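Local structure of cytoplasmic protein (Cryptococcus neoformans var. grubii serotype A, 7LPO) at residues Cys225-Gly229 with Lys230-Asp234; Leu77-Asp81 with Gly82-Leu86. The protein probably hydrolyses steryl beta-glucosides, as a sterylglucosidase of glycoside hydrolase family 5. One frame throughout, in Å; residues are numbered along the deposited sequence.

Contact 1 of 2, residues Cys225-Gly229 with Lys230-Asp234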
ATOM      1  N   CYS A 225       4.819 -21.868 -22.061  1.00 17.62           N
ATOM      2  CA  CYS A 225       5.563 -21.846 -20.800  1.00 17.18           C
ATOM      3  C   CYS A 225       4.891 -22.792 -19.809  1.00 16.73           C
ATOM      4  O   CYS A 225       4.108 -22.397 -18.938  1.00 17.42           O
ATOM      5  CB  CYS A 225       5.662 -20.425 -20.266  1.00 19.36           C
ATOM      6  SG  CYS A 225       6.715 -19.376 -21.314  1.00 16.15           S
ATOM      7  N   ILE A 226       5.228 -24.075 -19.956  1.00 15.01           N
ATOM      8  CA  ILE A 226       4.669 -25.158 -19.158  1.00 15.62           C
ATOM      9  C   ILE A 226       5.662 -25.544 -18.069  1.00 14.96           C
ATOM     10  O   ILE A 226       6.861 -25.700 -18.328  1.00 15.24           O
ATOM     11  CB  ILE A 226       4.332 -26.376 -20.045  1.00 15.96           C
ATOM     12  CG1 ILE A 226       3.206 -26.036 -21.023  1.00 16.20           C
ATOM     13  CG2 ILE A 226       3.978 -27.580 -19.179  1.00 15.78           C
ATOM     14  CD1 ILE A 226       1.972 -25.464 -20.378  1.00 18.13           C
ATOM     15  N   ILE A 227       5.162 -25.734 -16.851  1.00 18.43           N
ATOM     16  CA  ILE A 227       6.006 -26.043 -15.701  1.00 19.22           C
ATOM     17  C   ILE A 227       5.181 -26.886 -14.735  1.00 19.54           C
ATOM     18  O   ILE A 227       4.073 -26.503 -14.348  1.00 18.74           O
ATOM     19  CB  ILE A 227       6.530 -24.742 -15.063  1.00 20.37           C
ATOM     20  CG1 ILE A 227       7.283 -25.010 -13.771  1.00 22.28           C
ATOM     21  CG2 ILE A 227       5.377 -23.760 -14.826  1.00 20.19           C
ATOM     22  CD1 ILE A 227       8.088 -23.815 -13.310  1.00 23.08           C
ATOM     23  N   ASP A 228       5.694 -28.062 -14.373  1.00 20.23           N
ATOM     24  CA  ASP A 228       4.925 -29.041 -13.594  1.00 21.12           C
ATOM     25  C   ASP A 228       3.587 -29.342 -14.267  1.00 19.61           C
ATOM     26  O   ASP A 228       2.551 -29.508 -13.616  1.00 18.22           O
ATOM     27  CB  ASP A 228       4.710 -28.568 -12.157  1.00 22.22           C
ATOM     28  CG  ASP A 228       5.884 -28.893 -11.257  1.00 24.37           C
ATOM     29  OD1 ASP A 228       6.826 -29.557 -11.730  1.00 25.62           O
ATOM     30  OD2 ASP A 228       5.876 -28.468 -10.079  1.00 26.63           O
ATOM     31  N   GLY A 229       3.607 -29.392 -15.593  1.00 21.49           N
ATOM     32  CA  GLY A 229       2.400 -29.651 -16.346  1.00 21.67           C
ATOM     33  C   GLY A 229       1.372 -28.547 -16.330  1.00 21.54           C
ATOM     34  O   GLY A 229       0.277 -28.747 -16.864  1.00 22.77           O
ATOM     35  N   LYS A 230       1.690 -27.390 -15.747  1.00 20.94           N
ATOM     36  CA  LYS A 230       0.801 -26.232 -15.716  1.00 18.74           C
ATOM     37  C   LYS A 230       1.403 -25.080 -16.513  1.00 16.65           C
ATOM     38  O   LYS A 230       2.623 -24.956 -16.632  1.00 18.70           O
ATOM     39  CB  LYS A 230       0.574 -25.718 -14.288  1.00 20.76           C
ATOM     40  CG  LYS A 230      -0.090 -26.642 -13.304  1.00 26.55           C
ATOM     41  CD  LYS A 230       0.023 -26.001 -11.918  1.00 33.59           C
ATOM     42  CE  LYS A 230      -0.909 -26.631 -10.894  1.00 39.94           C
ATOM     43  NZ  LYS A 230      -0.868 -25.893  -9.585  1.00 42.34           N
ATOM     44  N   ASN A 231       0.553 -24.199 -17.031  1.00 14.78           N
ATOM     45  CA  ASN A 231       1.089 -22.927 -17.499  1.00 15.20           C
ATOM     46  C   ASN A 231       1.712 -22.169 -16.323  1.00 14.75           C
ATOM     47  O   ASN A 231       1.244 -22.242 -15.185  1.00 14.69           O
ATOM     48  CB  ASN A 231       0.008 -22.076 -18.159  1.00 14.80           C
ATOM     49  CG  ASN A 231       0.587 -20.803 -18.812  1.00 14.82           C
ATOM     50  OD1 ASN A 231       0.748 -19.767 -18.167  1.00 14.79           O
ATOM     51  ND2 ASN A 231       0.906 -20.895 -20.085  1.00 14.89           N
ATOM     52  N   ILE A 232       2.802 -21.453 -16.600  1.00 14.78           N
ATOM     53  CA  ILE A 232       3.452 -20.634 -15.576  1.00 14.74           C
ATOM     54  C   ILE A 232       2.448 -19.744 -14.847  1.00 14.68           C
ATOM     55  O   ILE A 232       2.610 -19.459 -13.652  1.00 19.44           O
ATOM     56  CB  ILE A 232       4.580 -19.802 -16.227  1.00 14.79           C
ATOM     57  CG1 ILE A 232       5.357 -19.003 -15.188  1.00 14.75           C
ATOM     58  CG2 ILE A 232       4.011 -18.864 -17.286  1.00 14.81           C
ATOM     59  CD1 ILE A 232       5.891 -19.826 -14.057  1.00 14.73           C
ATOM     60  N   GLN A 233       1.384 -19.320 -15.531  1.00 14.68           N
ATOM     61  CA  GLN A 233       0.373 -18.487 -14.879  1.00 14.63           C
ATOM     62  C   GLN A 233      -0.258 -19.206 -13.690  1.00 14.58           C
ATOM     63  O   GLN A 233      -0.412 -18.624 -12.608  1.00 14.53           O
ATOM     64  CB  GLN A 233      -0.704 -18.073 -15.891  1.00 14.65           C
ATOM     65  CG  GLN A 233      -1.888 -17.340 -15.287  1.00 14.61           C
ATOM     66  CD  GLN A 233      -3.034 -17.148 -16.276  1.00 17.15           C
ATOM     67  OE1 GLN A 233      -2.824 -17.114 -17.490  1.00 19.15           O
ATOM     68  NE2 GLN A 233      -4.259 -17.020 -15.753  1.00 17.43           N
ATOM     69  N   ASP A 234      -0.646 -20.473 -13.877  1.00 14.59           N
ATOM     70  CA  ASP A 234      -1.265 -21.228 -12.790  1.00 17.95           C
ATOM     71  C   ASP A 234      -0.243 -21.589 -11.720  1.00 15.82           C
ATOM     72  O   ASP A 234      -0.529 -21.502 -10.520  1.00 18.16           O
ATOM     73  CB  ASP A 234      -1.938 -22.490 -13.339  1.00 21.93           C
ATOM     74  CG  ASP A 234      -3.285 -22.193 -14.008  1.00 29.77           C
ATOM     75  OD1 ASP A 234      -3.967 -21.229 -13.589  1.00 31.45           O
ATOM     76  OD2 ASP A 234      -3.658 -22.911 -14.963  1.00 32.91           O
TER
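Ile227 and Lys230 face each other as the antiparallel hydrogen-bonded pair of a beta hairpin with a two-residue loop, Asp228 and Gly229, both of positive phi in a type I' turn. Ile227 N donates to Lys230 O at 2.7 Å and Lys230 N returns a bond to Ile227 O. One step further from the turn, Ile226 and Asn231 form the non-hydrogen-bonded pair, and beyond them Ile232 N donates to Cys225 O at 2.8 Å, so the backbone bonding continues into the first turn of helix 232-254.

The side chains of Ile227 and Ile232 meet through branches. With CG1 of Ile227 anti to the backbone N (chi1 173°), its CG2 methyl is left beside the strand partner, 3.5 Å from Lys230 O and 4.0 Å from Ile232 CD1. Ile232 uses its other branch on Cys225, CG2 lying 3.7 Å from Cys225 CB; Phe214 of helix 206-221 and Trp361 cover this buried corner. On the face of Ile226 and Asn231, the Ile226 CD1 methyl lies against the backbone, 3.8 Å from Asn231 N. The extended Lys230 chain instead leaves the hairpin for a salt bridge with Asp238, and Asp228 OD1 accepts from Thr356 N.

Asn231 occupies the N-cap position, where strand 230-231 passes into helix 232-254. Its ND2 is held by Ala222 O, which would help fix the rotation of the amide, while Asn231 OD1 accepts from Gln233 N at 2.7 Å, the donor tilted 24° from the carbonyl plane.

Contact 2 of 2, residues Leu77-Asp81 with Gly82-Leu86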
ATOM      1  N   LEU A  77       7.492  -6.135  14.722  1.00 22.95           N
ATOM      2  CA  LEU A  77       7.652  -5.844  16.138  1.00 19.77           C
ATOM      3  C   LEU A  77       8.495  -6.920  16.810  1.00 19.99           C
ATOM      4  O   LEU A  77       8.261  -8.118  16.615  1.00 19.97           O
ATOM      5  CB  LEU A  77       6.291  -5.748  16.812  1.00 19.37           C
ATOM      6  CG  LEU A  77       5.422  -4.552  16.436  1.00 23.47           C
ATOM      7  CD1 LEU A  77       4.083  -4.701  17.145  1.00 25.23           C
ATOM      8  CD2 LEU A  77       6.078  -3.224  16.781  1.00 24.37           C
ATOM      9  N   ASN A  78       9.477  -6.487  17.594  1.00 20.20           N
ATOM     10  CA  ASN A  78      10.305  -7.406  18.361  1.00 23.07           C
ATOM     11  C   ASN A  78       9.552  -7.828  19.621  1.00 25.58           C
ATOM     12  O   ASN A  78       9.149  -6.983  20.430  1.00 26.87           O
ATOM     13  CB  ASN A  78      11.633  -6.754  18.716  1.00 23.81           C
ATOM     14  CG  ASN A  78      12.623  -7.745  19.282  1.00 26.31           C
ATOM     15  OD1 ASN A  78      12.327  -8.463  20.234  1.00 26.15           O
ATOM     16  ND2 ASN A  78      13.798  -7.802  18.688  1.00 30.12           N
ATOM     17  N   LEU A  79       9.339  -9.128  19.774  1.00 28.64           N
ATOM     18  CA  LEU A  79       8.581  -9.657  20.899  1.00 29.86           C
ATOM     19  C   LEU A  79       9.479 -10.179  22.013  1.00 32.87           C
ATOM     20  O   LEU A  79       8.968 -10.685  23.014  1.00 34.22           O
ATOM     21  CB  LEU A  79       7.636 -10.768  20.416  1.00 28.08           C
ATOM     22  CG  LEU A  79       6.619 -10.338  19.347  1.00 29.06           C
ATOM     23  CD1 LEU A  79       5.841 -11.544  18.807  1.00 29.62           C
ATOM     24  CD2 LEU A  79       5.645  -9.299  19.859  1.00 28.91           C
ATOM     25  N   ASP A  80      10.797 -10.055  21.873  1.00 39.65           N
ATOM     26  CA  ASP A  80      11.726 -10.539  22.885  1.00 42.32           C
ATOM     27  C   ASP A  80      12.239  -9.450  23.818  1.00 45.10           C
ATOM     28  O   ASP A  80      12.694  -9.774  24.920  1.00 48.97           O
ATOM     29  CB  ASP A  80      12.937 -11.215  22.223  1.00 40.93           C
ATOM     30  CG  ASP A  80      12.555 -12.434  21.395  1.00 43.04           C
ATOM     31  OD1 ASP A  80      11.556 -13.104  21.735  1.00 44.76           O
ATOM     32  OD2 ASP A  80      13.252 -12.720  20.399  1.00 43.20           O
ATOM     33  N   ASP A  81      12.178  -8.177  23.422  1.00 42.44           N
ATOM     34  CA  ASP A  81      12.863  -7.110  24.145  1.00 41.19           C
ATOM     35  C   ASP A  81      11.917  -6.110  24.797  1.00 39.13           C
ATOM     36  O   ASP A  81      12.380  -5.086  25.311  1.00 40.35           O
ATOM     37  CB  ASP A  81      13.824  -6.373  23.204  1.00 42.47           C
ATOM     38  CG  ASP A  81      13.106  -5.671  22.053  1.00 46.56           C
ATOM     39  OD1 ASP A  81      11.858  -5.591  22.064  1.00 47.57           O
ATOM     40  OD2 ASP A  81      13.794  -5.200  21.124  1.00 48.65           O
ATOM     41  N   GLY A  82      10.612  -6.369  24.784  1.00 41.57           N
ATOM     42  CA  GLY A  82       9.644  -5.477  25.386  1.00 39.96           C
ATOM     43  C   GLY A  82       9.257  -4.278  24.549  1.00 41.57           C
ATOM     44  O   GLY A  82       8.283  -3.592  24.894  1.00 44.60           O
ATOM     45  N   SER A  83       9.969  -4.005  23.454  1.00 35.14           N
ATOM     46  CA  SER A  83       9.672  -2.824  22.652  1.00 33.04           C
ATOM     47  C   SER A  83       8.313  -2.900  21.964  1.00 31.89           C
ATOM     48  O   SER A  83       7.741  -1.855  21.645  1.00 31.05           O
ATOM     49  CB  SER A  83      10.771  -2.612  21.607  1.00 32.58           C
ATOM     50  OG  SER A  83      10.951  -3.753  20.783  1.00 31.38           O
ATOM     51  N   ALA A  84       7.771  -4.099  21.742  1.00 33.34           N
ATOM     52  CA  ALA A  84       6.559  -4.215  20.935  1.00 32.45           C
ATOM     53  C   ALA A  84       5.382  -3.486  21.575  1.00 30.88           C
ATOM     54  O   ALA A  84       4.588  -2.843  20.876  1.00 30.55           O
ATOM     55  CB  ALA A  84       6.217  -5.688  20.712  1.00 33.03           C
ATOM     56  N   ASP A  85       5.244  -3.581  22.898  1.00 24.79           N
ATOM     57  CA  ASP A  85       4.112  -2.944  23.561  1.00 25.33           C
ATOM     58  C   ASP A  85       4.223  -1.425  23.533  1.00 23.70           C
ATOM     59  O   ASP A  85       3.200  -0.735  23.534  1.00 23.26           O
ATOM     60  CB  ASP A  85       4.003  -3.430  25.006  1.00 30.84           C
ATOM     61  CG  ASP A  85       3.615  -4.893  25.096  1.00 37.76           C
ATOM     62  OD1 ASP A  85       2.431  -5.203  24.853  1.00 37.46           O
ATOM     63  OD2 ASP A  85       4.497  -5.737  25.386  1.00 43.12           O
ATOM     64  N   LEU A  86       5.443  -0.889  23.537  1.00 27.20           N
ATOM     65  CA  LEU A  86       5.604   0.560  23.517  1.00 26.61           C
ATOM     66  C   LEU A  86       5.160   1.141  22.181  1.00 24.70           C
ATOM     67  O   LEU A  86       4.529   2.201  22.140  1.00 23.73           O
ATOM     68  CB  LEU A  86       7.058   0.920  23.806  1.00 27.70           C
ATOM     69  CG  LEU A  86       7.329   2.387  24.127  1.00 33.14           C
ATOM     70  CD1 LEU A  86       6.388   2.930  25.192  1.00 34.15           C
ATOM     71  CD2 LEU A  86       8.789   2.572  24.570  1.00 36.61           C
TER
HETATM   72  O   HOH W   1       9.230  -3.804  18.534  1.00 28.60           O
HETATM   73  O   HOH W   2       8.559  -7.125  23.086  1.00 33.99           O
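A chi1 of 63° sets Asp81 CG between its own backbone N and carbonyl carbon, which turns the carboxylate toward the backbone of Ser83 where the loop, shaped by an Asx turn at Asn78, leads into helix 83-93. In that Asx turn Asn78 OD1 accepts from Asp80 N at 2.7 Å, in the carbonyl plane, and takes a weak bond from Asp81 N. Asp81 OD1 in turn accepts from Ser83 N, two residues on, at 2.8 Å, approached from above the carboxylate plane. Ser83 OG is modelled implausibly close to the same oxygen, so the detail of that pair is doubtful. Between the two residues, Gly82 has the positive phi that glycine readily adopts.

Apolar contact converges on the buried methyl of Ala84, which points back at the loop. Leu77 CB lies 3.9 Å from Ala84 CB, and the CD2 branch of Leu79 reaches the same methyl while the Leu79 side chain also rests on Tyr123 and Val127 of helix 118-133. Two waters fill in the polar links: one accepts from Gly82 N, weakly, and donates to Asn78 O, and the other joins Asn78 N, at 2.9 Å, to Ser83 OG, at 2.8 Å.

Both contacts illustrate how a chain enters a helix through a tight local turn, and they do so in series, neither nested nor crossing. From the N terminus, contact 2 comes first: it closes the loop that follows helix 61-66 and starts helix 83-93, beside helix 118-133. Helix 83-93 leads into strand 98-104, which pairs in parallel with strand 137-143, consistent with the TIM barrel of family 5. After helix 206-221, contact 1 folds the chain back as a hairpin and launches helix 232-254, against helix 206-221 and the loop carrying Trp355 and Trp361. The two are separate, with centres about 43 Å apart and nearest atoms about 31 Å apart.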